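Local coordinates for sortase, SrtB family (Streptococcus pneumoniae PCS8235, PDB 4Y4Q), which is a class B sortase linked to type II pilus formation, probably acting as a cysteine transpeptidase on pilus proteins, at residues A[78-83]-A[138-143]. Residues are numbered along the deposited sequence; the frame is centred on the assembly and turned at random.
Sequences YGTNID and FGDVAK
With CG anti to their own carbonyl carbons, Asp140 (chi1 -81°) and Asn81 both leave their backbones toward the other segment, and the side chains cross at about a right angle. The Asp140 carboxylate thereby reaches the backbone of the 78-83 loop: Asn81 N donates to Asp140 OD2, nearly straight at 170° but from above the carboxylate plane; the 2.5 Å between them is too short to be taken literally. Asn81 suits its place by offering a second N-H: its amide, turned 31° from that plane, adds a weak bond from ND2 to Asp140 OD1 at 3.2 Å. Aspartate fits because its two oxygens can serve backbone and side chain together; OD1 also forms a weak salt bridge, 3.4 Å, with Lys143 NZ. The Thr80 hydroxyl shapes the loop, OG1 accepting from Ile82 N at 3.0 Å in an ST turn while bonding Val77 O. Next to the polar pair, Ile82 sends CD1 to Val141 CG2 at 4.3 Å, branched apolar groups fitting the interior. Helix 139-143 is thus fastened to the turn between strands 73-77 and 83-88 of the sortase barrel, and the buried carboxylate, met by a backbone N-H and, weakly, by the Lys143 ammonium, is probably stabilised as the anion.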
loop_
_atom_site.group_PDB
_atom_site.type_symbol
_atom_site.label_atom_id
_atom_site.label_comp_id
_atom_site.label_asym_id
_atom_site.label_seq_id
_atom_site.Cartn_x
_atom_site.Cartn_y
_atom_site.Cartn_z
ATOM N N TYR A 78 -0.855 -6.730 10.752
ATOM C CA TYR A 78 -0.878 -7.730 11.821
ATOM C C TYR A 78 -1.545 -9.042 11.422
ATOM O O TYR A 78 -2.498 -9.047 10.659
ATOM C CB TYR A 78 -1.551 -7.143 13.061
ATOM C CG TYR A 78 -0.856 -5.901 13.567
ATOM C CD1 TYR A 78 0.526 -5.855 13.668
ATOM C CD2 TYR A 78 -1.576 -4.773 13.937
ATOM C CE1 TYR A 78 1.174 -4.725 14.131
ATOM C CE2 TYR A 78 -0.931 -3.625 14.398
ATOM C CZ TYR A 78 0.441 -3.616 14.497
ATOM O OH TYR A 78 1.088 -2.491 14.958
ATOM N N GLY A 79 -1.023 -10.153 11.936
ATOM C CA GLY A 79 -1.552 -11.465 11.609
ATOM C C GLY A 79 -1.439 -11.884 10.145
ATOM O O GLY A 79 -2.028 -12.892 9.762
ATOM N N THR A 80 -0.700 -11.134 9.323
ATOM C CA THR A 80 -0.510 -11.534 7.927
ATOM C C THR A 80 0.960 -11.680 7.556
ATOM O O THR A 80 1.835 -11.398 8.376
ATOM C CB THR A 80 -1.108 -10.516 6.956
ATOM O OG1 THR A 80 -0.280 -9.346 6.924
ATOM C CG2 THR A 80 -2.535 -10.140 7.357
ATOM N N ASN A 81 1.220 -12.110 6.320
ATOM C CA ASN A 81 2.584 -12.170 5.787
ATOM C C ASN A 81 3.026 -10.846 5.155
ATOM O O ASN A 81 4.035 -10.784 4.468
ATOM C CB ASN A 81 2.721 -13.297 4.760
ATOM C CG ASN A 81 2.508 -14.681 5.370
ATOM O OD1 ASN A 81 3.046 -14.995 6.437
ATOM N ND2 ASN A 81 1.712 -15.511 4.695
ATOM N N ILE A 82 2.255 -9.791 5.365
ATOM C CA ILE A 82 2.634 -8.481 4.850
ATOM C C ILE A 82 3.596 -7.856 5.844
ATOM O O ILE A 82 3.179 -7.314 6.876
ATOM C CB ILE A 82 1.409 -7.603 4.655
ATOM C CG1 ILE A 82 0.395 -8.356 3.784
ATOM C CG2 ILE A 82 1.809 -6.268 4.042
ATOM C CD1 ILE A 82 -0.836 -7.558 3.397
ATOM N N ASP A 83 4.844 -8.254 5.692
ATOM C CA ASP A 83 5.940 -7.693 6.429
ATOM C C ASP A 83 6.903 -7.463 5.309
ATOM O O ASP A 83 7.258 -8.394 4.587
ATOM C CB ASP A 83 6.504 -8.708 7.421
ATOM C CG ASP A 83 7.538 -8.102 8.349
ATOM O OD1 ASP A 83 7.370 -6.929 8.743
ATOM O OD2 ASP A 83 8.518 -8.799 8.687
ATOM N N PHE A 138 2.954 -12.182 -2.929
ATOM C CA PHE A 138 2.257 -11.308 -2.006
ATOM C C PHE A 138 0.864 -11.855 -1.838
ATOM O O PHE A 138 -0.131 -11.129 -1.925
ATOM C CB PHE A 138 2.283 -9.873 -2.540
ATOM C CG PHE A 138 3.674 -9.358 -2.739
ATOM C CD1 PHE A 138 4.359 -9.608 -3.923
ATOM C CD2 PHE A 138 4.332 -8.688 -1.714
ATOM C CE1 PHE A 138 5.672 -9.172 -4.097
ATOM C CE2 PHE A 138 5.640 -8.247 -1.875
ATOM C CZ PHE A 138 6.312 -8.487 -3.074
ATOM N N GLY A 139 0.830 -13.162 -1.585
ATOM C CA GLY A 139 -0.389 -13.941 -1.511
ATOM C C GLY A 139 -1.424 -13.419 -0.540
ATOM O O GLY A 139 -2.619 -13.559 -0.802
ATOM N N ASP A 140 -0.983 -12.818 0.566
ATOM C CA ASP A 140 -1.925 -12.341 1.582
ATOM C C ASP A 140 -2.755 -11.159 1.090
ATOM O O ASP A 140 -3.876 -10.940 1.566
ATOM C CB ASP A 140 -1.217 -12.006 2.902
ATOM C CG ASP A 140 -0.935 -13.251 3.763
ATOM O OD1 ASP A 140 -0.962 -14.391 3.245
ATOM O OD2 ASP A 140 -0.668 -13.080 4.970
ATOM N N VAL A 141 -2.236 -10.404 0.127
ATOM C CA VAL A 141 -3.016 -9.273 -0.378
ATOM C C VAL A 141 -4.355 -9.746 -0.955
ATOM O O VAL A 141 -5.415 -9.224 -0.601
ATOM C CB VAL A 141 -2.235 -8.433 -1.413
ATOM C CG1 VAL A 141 -3.026 -7.190 -1.795
ATOM C CG2 VAL A 141 -0.898 -8.019 -0.843
ATOM N N ALA A 142 -4.301 -10.760 -1.813
ATOM C CA ALA A 142 -5.498 -11.314 -2.440
ATOM C C ALA A 142 -6.468 -11.923 -1.426
ATOM O O ALA A 142 -7.653 -12.089 -1.727
ATOM C CB ALA A 142 -5.111 -12.364 -3.467
ATOM N N LYS A 143 -5.980 -12.268 -0.231
ATOM C CA LYS A 143 -6.853 -12.896 0.764
ATOM C C LYS A 143 -7.853 -11.893 1.307
ATOM O O LYS A 143 -8.873 -12.277 1.875
ATOM C CB LYS A 143 -6.060 -13.522 1.916
ATOM C CG LYS A 143 -5.092 -14.609 1.502
ATOM C CD LYS A 143 -4.611 -15.388 2.718
ATOM C CE LYS A 143 -3.487 -16.353 2.350
ATOM N NZ LYS A 143 -2.990 -17.067 3.562
#